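Local coordinates for protein glutamine--tRNA ligase (Saccharomyces cerevisiae, PDB 3TL4) that joins glutamine to its cognate tRNA(Gln) at the expense of ATP, and is represented here by its appended tRNA-binding domain, at residues I115-M127 with W160-E173. Sequence-based numbering, arbitrary orientation.
Sequences IEITEDQVRNYVM and WADPRSFKPIIDQE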
ATOM      1  N   ILE A 115       6.875   9.506  -4.845  1.00 44.00           N
ATOM      2  CA  ILE A 115       7.273   8.571  -5.884  1.00 37.42           C
ATOM      3  C   ILE A 115       6.073   8.210  -6.744  1.00 38.94           C
ATOM      4  O   ILE A 115       5.108   7.614  -6.252  1.00 34.93           O
ATOM      5  CB  ILE A 115       7.828   7.271  -5.288  1.00 38.12           C
ATOM      6  CG1 ILE A 115       8.976   7.569  -4.328  1.00 42.02           C
ATOM      7  CG2 ILE A 115       8.263   6.308  -6.394  1.00 33.35           C
ATOM      8  CD1 ILE A 115      10.196   8.137  -5.003  1.00 45.23           C
ATOM      9  N   GLU A 116       6.121   8.589  -8.020  1.00 39.44           N
ATOM     10  CA  GLU A 116       5.145   8.088  -8.986  1.00 42.44           C
ATOM     11  C   GLU A 116       5.804   7.410 -10.190  1.00 37.25           C
ATOM     12  O   GLU A 116       6.389   8.070 -11.049  1.00 36.20           O
ATOM     13  CB  GLU A 116       4.183   9.176  -9.462  1.00 51.39           C
ATOM     14  CG  GLU A 116       3.120   8.604 -10.405  1.00 62.50           C
ATOM     15  CD  GLU A 116       2.183   9.651 -10.979  1.00 77.96           C
ATOM     16  OE1 GLU A 116       1.607  10.430 -10.187  1.00 84.84           O
ATOM     17  OE2 GLU A 116       2.021   9.690 -12.223  1.00 78.24           O
ATOM     18  N   ILE A 117       5.697   6.087 -10.233  1.00 35.60           N
ATOM     19  CA  ILE A 117       6.190   5.297 -11.348  1.00 35.90           C
ATOM     20  C   ILE A 117       5.162   5.284 -12.476  1.00 34.84           C
ATOM     21  O   ILE A 117       4.036   4.823 -12.298  1.00 36.66           O
ATOM     22  CB  ILE A 117       6.451   3.859 -10.910  1.00 34.48           C
ATOM     23  CG1 ILE A 117       7.130   3.843  -9.538  1.00 34.98           C
ATOM     24  CG2 ILE A 117       7.274   3.122 -11.953  1.00 31.32           C
ATOM     25  CD1 ILE A 117       8.477   4.490  -9.518  1.00 34.90           C
ATOM     26  N   THR A 118       5.560   5.791 -13.635  1.00 32.09           N
ATOM     27  CA  THR A 118       4.653   5.919 -14.773  1.00 32.70           C
ATOM     28  C   THR A 118       4.536   4.597 -15.520  1.00 35.22           C
ATOM     29  O   THR A 118       5.401   3.734 -15.393  1.00 33.03           O
ATOM     30  CB  THR A 118       5.159   6.981 -15.760  1.00 31.99           C
ATOM     31  OG1 THR A 118       6.425   6.574 -16.287  1.00 41.01           O
ATOM     32  CG2 THR A 118       5.331   8.318 -15.071  1.00 27.10           C
ATOM     33  N   GLU A 119       3.468   4.433 -16.297  1.00 34.95           N
ATOM     34  CA  GLU A 119       3.349   3.261 -17.158  1.00 40.04           C
ATOM     35  C   GLU A 119       4.637   3.068 -17.972  1.00 41.38           C
ATOM     36  O   GLU A 119       5.078   1.943 -18.217  1.00 42.35           O
ATOM     37  CB  GLU A 119       2.153   3.398 -18.101  1.00 50.42           C
ATOM     38  CG  GLU A 119       2.422   2.784 -19.473  1.00 62.46           C
ATOM     39  CD  GLU A 119       1.239   2.836 -20.423  1.00 71.91           C
ATOM     40  OE1 GLU A 119       0.211   3.462 -20.083  1.00 74.48           O
ATOM     41  OE2 GLU A 119       1.343   2.237 -21.517  1.00 73.12           O
ATOM     42  N   ASP A 120       5.241   4.172 -18.395  1.00 38.68           N
ATOM     43  CA  ASP A 120       6.436   4.106 -19.220  1.00 40.30           C
ATOM     44  C   ASP A 120       7.629   3.540 -18.448  1.00 34.69           C
ATOM     45  O   ASP A 120       8.457   2.813 -18.989  1.00 33.74           O
ATOM     46  CB  ASP A 120       6.756   5.494 -19.744  1.00 53.51           C
ATOM     47  CG  ASP A 120       7.507   5.459 -21.037  1.00 63.34           C
ATOM     48  OD1 ASP A 120       6.849   5.297 -22.085  1.00 66.94           O
ATOM     49  OD2 ASP A 120       8.751   5.590 -21.009  1.00 68.13           O
ATOM     50  N   GLN A 121       7.715   3.871 -17.166  1.00 29.39           N
ATOM     51  CA  GLN A 121       8.789   3.321 -16.346  1.00 25.86           C
ATOM     52  C   GLN A 121       8.563   1.830 -16.047  1.00 24.54           C
ATOM     53  O   GLN A 121       9.497   1.032 -16.146  1.00 24.00           O
ATOM     54  CB  GLN A 121       8.967   4.112 -15.050  1.00 30.10           C
ATOM     55  CG  GLN A 121       9.053   5.627 -15.236  1.00 37.15           C
ATOM     56  CD  GLN A 121       9.229   6.348 -13.907  1.00 40.59           C
ATOM     57  OE1 GLN A 121      10.318   6.358 -13.337  1.00 48.18           O
ATOM     58  NE2 GLN A 121       8.155   6.945 -13.406  1.00 30.25           N
ATOM     59  N   VAL A 122       7.336   1.446 -15.686  1.00 21.25           N
ATOM     60  CA  VAL A 122       7.020   0.022 -15.511  1.00 20.01           C
ATOM     61  C   VAL A 122       7.506  -0.736 -16.750  1.00 22.69           C
ATOM     62  O   VAL A 122       8.211  -1.736 -16.648  1.00 26.45           O
ATOM     63  CB  VAL A 122       5.494  -0.233 -15.271  1.00 22.52           C
ATOM     64  CG1 VAL A 122       5.194  -1.720 -15.197  1.00 18.20           C
ATOM     65  CG2 VAL A 122       5.006   0.462 -13.998  1.00 14.82           C
ATOM     66  N   ARG A 123       7.153  -0.217 -17.922  1.00 26.57           N
ATOM     67  CA  ARG A 123       7.516  -0.818 -19.204  1.00 29.09           C
ATOM     68  C   ARG A 123       9.036  -0.960 -19.374  1.00 26.93           C
ATOM     69  O   ARG A 123       9.523  -1.985 -19.824  1.00 25.98           O
ATOM     70  CB  ARG A 123       6.908   0.012 -20.346  1.00 29.58           C
ATOM     71  CG  ARG A 123       7.195  -0.493 -21.753  1.00 32.78           C
ATOM     72  CD  ARG A 123       6.137   0.021 -22.762  1.00 31.69           C
ATOM     73  NE  ARG A 123       5.197  -1.046 -23.090  1.00 42.59           N
ATOM     74  CZ  ARG A 123       3.882  -0.960 -22.956  1.00 40.20           C
ATOM     75  NH1 ARG A 123       3.327   0.159 -22.520  1.00 34.98           N
ATOM     76  NH2 ARG A 123       3.126  -1.993 -23.280  1.00 41.09           N
ATOM     77  N   ASN A 124       9.785   0.074 -19.017  1.00 23.61           N
ATOM     78  CA  ASN A 124      11.238  -0.022 -19.050  1.00 27.11           C
ATOM     79  C   ASN A 124      11.738  -1.176 -18.195  1.00 23.24           C
ATOM     80  O   ASN A 124      12.546  -1.978 -18.648  1.00 21.11           O
ATOM     81  CB  ASN A 124      11.900   1.288 -18.593  1.00 28.16           C
ATOM     82  CG  ASN A 124      11.679   2.434 -19.576  1.00 41.81           C
ATOM     83  OD1 ASN A 124      11.426   2.209 -20.766  1.00 45.72           O
ATOM     84  ND2 ASN A 124      11.776   3.675 -19.082  1.00 41.73           N
ATOM     85  N   TYR A 125      11.265  -1.245 -16.951  1.00 24.30           N
ATOM     86  CA  TYR A 125      11.708  -2.292 -16.026  1.00 20.02           C
ATOM     87  C   TYR A 125      11.343  -3.691 -16.498  1.00 18.16           C
ATOM     88  O   TYR A 125      12.157  -4.604 -16.406  1.00 19.96           O
ATOM     89  CB  TYR A 125      11.211  -2.023 -14.603  1.00 24.42           C
ATOM     90  CG  TYR A 125      12.001  -0.923 -13.952  1.00 25.50           C
ATOM     91  CD1 TYR A 125      13.351  -1.097 -13.666  1.00 33.83           C
ATOM     92  CD2 TYR A 125      11.419   0.291 -13.647  1.00 33.96           C
ATOM     93  CE1 TYR A 125      14.102  -0.094 -13.093  1.00 39.93           C
ATOM     94  CE2 TYR A 125      12.162   1.312 -13.064  1.00 39.92           C
ATOM     95  CZ  TYR A 125      13.503   1.111 -12.791  1.00 43.65           C
ATOM     96  OH  TYR A 125      14.243   2.116 -12.212  1.00 51.37           O
ATOM     97  N   VAL A 126      10.133  -3.839 -17.032  1.00 21.66           N
ATOM     98  CA  VAL A 126       9.681  -5.092 -17.626  1.00 23.35           C
ATOM     99  C   VAL A 126      10.558  -5.493 -18.825  1.00 29.94           C
ATOM    100  O   VAL A 126      10.966  -6.653 -18.955  1.00 29.39           O
ATOM    101  CB  VAL A 126       8.202  -4.982 -18.087  1.00 20.04           C
ATOM    102  CG1 VAL A 126       7.813  -6.178 -18.952  1.00 19.15           C
ATOM    103  CG2 VAL A 126       7.265  -4.821 -16.884  1.00 16.85           C
HETATM  104  N   MSE A 127      10.855  -4.529 -19.692  1.00 26.95           N
HETATM  105  CA  MSE A 127      11.706  -4.774 -20.862  1.00 28.80           C
HETATM  106  C   MSE A 127      13.082  -5.284 -20.467  1.00 19.13           C
HETATM  107  O   MSE A 127      13.599  -6.225 -21.060  1.00 19.53           O
HETATM  108  CB  MSE A 127      11.879  -3.500 -21.687  1.00 25.57           C
HETATM  109  CG  MSE A 127      10.618  -3.041 -22.366  1.00 34.82           C
HETATM  110 SE   MSE A 127      10.949  -1.527 -23.555  1.00 82.17          SE
HETATM  111  CE  MSE A 127      12.080  -2.432 -24.868  1.00115.76           C
ATOM    112  N   TRP A 160       6.866   0.823  -5.223  1.00 28.40           N
ATOM    113  CA  TRP A 160       5.842   1.855  -5.056  1.00 29.49           C
ATOM    114  C   TRP A 160       4.927   2.024  -6.264  1.00 31.37           C
ATOM    115  O   TRP A 160       4.038   2.874  -6.255  1.00 36.76           O
ATOM    116  CB  TRP A 160       6.494   3.192  -4.704  1.00 25.10           C
ATOM    117  CG  TRP A 160       7.344   3.115  -3.472  1.00 28.18           C
ATOM    118  CD1 TRP A 160       8.689   3.332  -3.384  1.00 24.27           C
ATOM    119  CD2 TRP A 160       6.907   2.772  -2.150  1.00 31.97           C
ATOM    120  NE1 TRP A 160       9.115   3.166  -2.090  1.00 30.41           N
ATOM    121  CE2 TRP A 160       8.042   2.818  -1.312  1.00 32.63           C
ATOM    122  CE3 TRP A 160       5.667   2.435  -1.594  1.00 28.84           C
ATOM    123  CZ2 TRP A 160       7.973   2.534   0.053  1.00 26.73           C
ATOM    124  CZ3 TRP A 160       5.600   2.161  -0.243  1.00 28.13           C
ATOM    125  CH2 TRP A 160       6.748   2.214   0.568  1.00 26.43           C
ATOM    126  N   ALA A 161       5.144   1.216  -7.298  1.00 28.61           N
ATOM    127  CA  ALA A 161       4.314   1.268  -8.506  1.00 33.32           C
ATOM    128  C   ALA A 161       2.934   0.643  -8.278  1.00 36.74           C
ATOM    129  O   ALA A 161       2.770  -0.236  -7.425  1.00 35.16           O
ATOM    130  CB  ALA A 161       5.037   0.580  -9.702  1.00 14.67           C
ATOM    131  N   ASP A 162       1.946   1.114  -9.039  1.00 39.51           N
ATOM    132  CA  ASP A 162       0.604   0.531  -9.028  1.00 44.59           C
ATOM    133  C   ASP A 162       0.637  -0.803  -9.763  1.00 34.21           C
ATOM    134  O   ASP A 162       0.909  -0.845 -10.953  1.00 33.81           O
ATOM    135  CB  ASP A 162      -0.395   1.495  -9.684  1.00 53.92           C
ATOM    136  CG  ASP A 162      -1.798   0.908  -9.821  1.00 57.16           C
ATOM    137  OD1 ASP A 162      -2.083  -0.162  -9.234  1.00 57.78           O
ATOM    138  OD2 ASP A 162      -2.621   1.540 -10.519  1.00 60.10           O
ATOM    139  N   PRO A 163       0.368  -1.898  -9.043  1.00 32.32           N
ATOM    140  CA  PRO A 163       0.550  -3.260  -9.569  1.00 35.64           C
ATOM    141  C   PRO A 163      -0.537  -3.699 -10.538  1.00 40.19           C
ATOM    142  O   PRO A 163      -0.482  -4.823 -11.035  1.00 45.18           O
ATOM    143  CB  PRO A 163       0.508  -4.134  -8.310  1.00 34.84           C
ATOM    144  CG  PRO A 163      -0.334  -3.357  -7.345  1.00 36.37           C
ATOM    145  CD  PRO A 163      -0.075  -1.891  -7.637  1.00 37.29           C
ATOM    146  N   ARG A 164      -1.509  -2.836 -10.803  1.00 37.70           N
ATOM    147  CA  ARG A 164      -2.551  -3.175 -11.762  1.00 44.95           C
ATOM    148  C   ARG A 164      -2.056  -2.959 -13.183  1.00 46.39           C
ATOM    149  O   ARG A 164      -2.645  -3.445 -14.148  1.00 43.92           O
ATOM    150  CB  ARG A 164      -3.815  -2.365 -11.488  1.00 52.22           C
ATOM    151  CG  ARG A 164      -4.542  -2.800 -10.227  1.00 63.57           C
ATOM    152  CD  ARG A 164      -5.663  -1.838  -9.890  1.00 73.81           C
ATOM    153  NE  ARG A 164      -5.159  -0.487  -9.672  1.00 78.72           N
ATOM    154  CZ  ARG A 164      -5.931   0.566  -9.433  1.00 84.15           C
ATOM    155  NH1 ARG A 164      -7.249   0.426  -9.386  1.00 86.92           N
ATOM    156  NH2 ARG A 164      -5.385   1.759  -9.246  1.00 85.72           N
ATOM    157  N   SER A 165      -0.961  -2.221 -13.305  1.00 47.11           N
ATOM    158  CA  SER A 165      -0.374  -1.959 -14.605  1.00 40.85           C
ATOM    159  C   SER A 165       0.534  -3.112 -15.006  1.00 36.73           C
ATOM    160  O   SER A 165       0.832  -3.298 -16.181  1.00 32.91           O
ATOM    161  CB  SER A 165       0.423  -0.655 -14.574  1.00 44.37           C
ATOM    162  OG  SER A 165       1.494  -0.730 -13.651  1.00 46.56           O
ATOM    163  N   PHE A 166       0.973  -3.900 -14.032  1.00 31.82           N
ATOM    164  CA  PHE A 166       2.000  -4.882 -14.337  1.00 30.00           C
ATOM    165  C   PHE A 166       1.565  -5.892 -15.418  1.00 34.48           C
ATOM    166  O   PHE A 166       2.305  -6.152 -16.363  1.00 27.46           O
ATOM    167  CB  PHE A 166       2.471  -5.589 -13.073  1.00 23.32           C
ATOM    168  CG  PHE A 166       3.121  -4.673 -12.057  1.00 24.35           C
ATOM    169  CD1 PHE A 166       3.306  -3.327 -12.321  1.00 26.82           C
ATOM    170  CD2 PHE A 166       3.530  -5.166 -10.829  1.00 22.21           C
ATOM    171  CE1 PHE A 166       3.895  -2.493 -11.382  1.00 25.27           C
ATOM    172  CE2 PHE A 166       4.128  -4.339  -9.886  1.00 24.48           C
ATOM    173  CZ  PHE A 166       4.312  -2.997 -10.171  1.00 23.23           C
ATOM    174  N   LYS A 167       0.360  -6.437 -15.300  1.00 35.97           N
ATOM    175  CA  LYS A 167      -0.036  -7.543 -16.172  1.00 40.01           C
ATOM    176  C   LYS A 167      -0.237  -7.190 -17.653  1.00 40.30           C
ATOM    177  O   LYS A 167       0.255  -7.897 -18.525  1.00 40.69           O
ATOM    178  CB  LYS A 167      -1.256  -8.271 -15.620  1.00 44.71           C
ATOM    179  CG  LYS A 167      -1.337  -9.706 -16.094  1.00 53.11           C
ATOM    180  CD  LYS A 167      -0.028 -10.438 -15.821  1.00 56.92           C
ATOM    181  CE  LYS A 167      -0.093 -11.894 -16.267  1.00 61.06           C
ATOM    182  NZ  LYS A 167      -0.464 -12.038 -17.706  1.00 63.25           N
ATOM    183  N   PRO A 168      -0.967  -6.102 -17.943  1.00 40.14           N
ATOM    184  CA  PRO A 168      -1.139  -5.669 -19.337  1.00 38.16           C
ATOM    185  C   PRO A 168       0.180  -5.285 -19.996  1.00 35.97           C
ATOM    186  O   PRO A 168       0.391  -5.565 -21.176  1.00 33.30           O
ATOM    187  CB  PRO A 168      -2.030  -4.429 -19.215  1.00 39.90           C
ATOM    188  CG  PRO A 168      -2.741  -4.603 -17.909  1.00 42.89           C
ATOM    189  CD  PRO A 168      -1.763  -5.290 -17.009  1.00 44.16           C
ATOM    190  N   ILE A 169       1.065  -4.636 -19.254  1.00 30.88           N
ATOM    191  CA  ILE A 169       2.327  -4.233 -19.863  1.00 32.79           C
ATOM    192  C   ILE A 169       3.203  -5.447 -20.162  1.00 29.58           C
ATOM    193  O   ILE A 169       3.898  -5.482 -21.180  1.00 25.16           O
ATOM    194  CB  ILE A 169       3.073  -3.204 -19.020  1.00 30.70           C
ATOM    195  CG1 ILE A 169       2.283  -1.888 -18.989  1.00 34.32           C
ATOM    196  CG2 ILE A 169       4.454  -2.992 -19.585  1.00 18.28           C
ATOM    197  CD1 ILE A 169       2.585  -1.036 -17.762  1.00 35.28           C
ATOM    198  N   ILE A 170       3.142  -6.450 -19.290  1.00 22.42           N
ATOM    199  CA  ILE A 170       3.834  -7.714 -19.528  1.00 22.75           C
ATOM    200  C   ILE A 170       3.300  -8.472 -20.736  1.00 22.12           C
ATOM    201  O   ILE A 170       4.075  -8.938 -21.566  1.00 22.17           O
ATOM    202  CB  ILE A 170       3.774  -8.647 -18.318  1.00 24.36           C
ATOM    203  CG1 ILE A 170       4.622  -8.074 -17.187  1.00 22.76           C
ATOM    204  CG2 ILE A 170       4.265 -10.038 -18.713  1.00 24.04           C
ATOM    205  CD1 ILE A 170       4.442  -8.775 -15.866  1.00 17.28           C
ATOM    206  N   ASP A 171       1.979  -8.613 -20.820  1.00 27.27           N
ATOM    207  CA  ASP A 171       1.355  -9.245 -21.977  1.00 21.52           C
ATOM    208  C   ASP A 171       1.800  -8.583 -23.288  1.00 22.63           C
ATOM    209  O   ASP A 171       2.129  -9.265 -24.255  1.00 25.92           O
ATOM    210  CB  ASP A 171      -0.172  -9.238 -21.854  1.00 24.02           C
ATOM    211  CG  ASP A 171      -0.687 -10.219 -20.786  1.00 38.50           C
ATOM    212  OD1 ASP A 171       0.075 -11.123 -20.364  1.00 37.10           O
ATOM    213  OD2 ASP A 171      -1.861 -10.088 -20.372  1.00 42.87           O
ATOM    214  N   GLN A 172       1.838  -7.256 -23.317  1.00 19.38           N
ATOM    215  CA  GLN A 172       2.266  -6.546 -24.515  1.00 19.29           C
ATOM    216  C   GLN A 172       3.734  -6.802 -24.858  1.00 17.04           C
ATOM    217  O   GLN A 172       4.081  -7.035 -25.999  1.00 24.67           O
ATOM    218  CB  GLN A 172       2.071  -5.055 -24.336  1.00 21.90           C
ATOM    219  CG  GLN A 172       0.676  -4.614 -23.965  1.00 27.25           C
ATOM    220  CD  GLN A 172       0.633  -3.108 -23.769  1.00 40.74           C
ATOM    221  OE1 GLN A 172       0.850  -2.345 -24.713  1.00 51.46           O
ATOM    222  NE2 GLN A 172       0.397  -2.672 -22.539  1.00 33.76           N
ATOM    223  N   GLU A 173       4.599  -6.735 -23.866  1.00 20.10           N
ATOM    224  CA  GLU A 173       6.024  -6.908 -24.112  1.00 18.10           C
ATOM    225  C   GLU A 173       6.377  -8.330 -24.508  1.00 22.74           C
ATOM    226  O   GLU A 173       7.251  -8.545 -25.330  1.00 28.68           O
ATOM    227  CB  GLU A 173       6.823  -6.474 -22.893  1.00 16.49           C
ATOM    228  CG  GLU A 173       6.684  -4.970 -22.620  1.00 20.03           C
ATOM    229  CD  GLU A 173       7.114  -4.144 -23.814  1.00 27.33           C
ATOM    230  OE1 GLU A 173       8.192  -4.443 -24.373  1.00 30.67           O
ATOM    231  OE2 GLU A 173       6.380  -3.209 -24.199  1.00 30.94           O
TER
HETATM  232  O   HOH W   1       3.819   5.378  -8.297  1.00 38.39           O
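R123 and E173 form a salt bridge between two packed helices, 119-132 and 166-178, in the all-helical appended tRNA-binding domain. R123 NE donates to E173 OE2 at 2.7 Å, nearly straight at 171°. The oxygen lies in the guanidinium plane; NE meets it on the anti side, tilted out of the carboxylate plane, with the two flat groups turned 67° apart. E173 OE2 also pairs with K176, one turn further along its helix. Within its own helix, R123 NH1 pairs with E119 OE2 at 3.0 Å, so E119, R123 and E173 form one network. CG of R123 is anti to the backbone N (chi1 -180°) and the chain bends at chi3, which lays the guanidinium over I169 CG2. A methionine in place of R123 would probably leave E119 without this partner and E173 with K176 but no salt bridge to helix 119-132. I169 is a knob in a hole formed by E119, V122, R123 and V126. Its CD1 meets V122 CG1 at 3.7 Å. V122 CG1 also touches F166 CD1, while V126 CG1 packs on I170 CG1 and E173 CG. Before the helices, the two loops run side by side. I117 CB lies 3.8 Å from A161 CB, and I115 CG2 touches W160 CB. W160 also contacts helix 85-98. One water accepts from I117 N at 2.8 Å and donates to I115 O and W160 O, joining the two loop backbones.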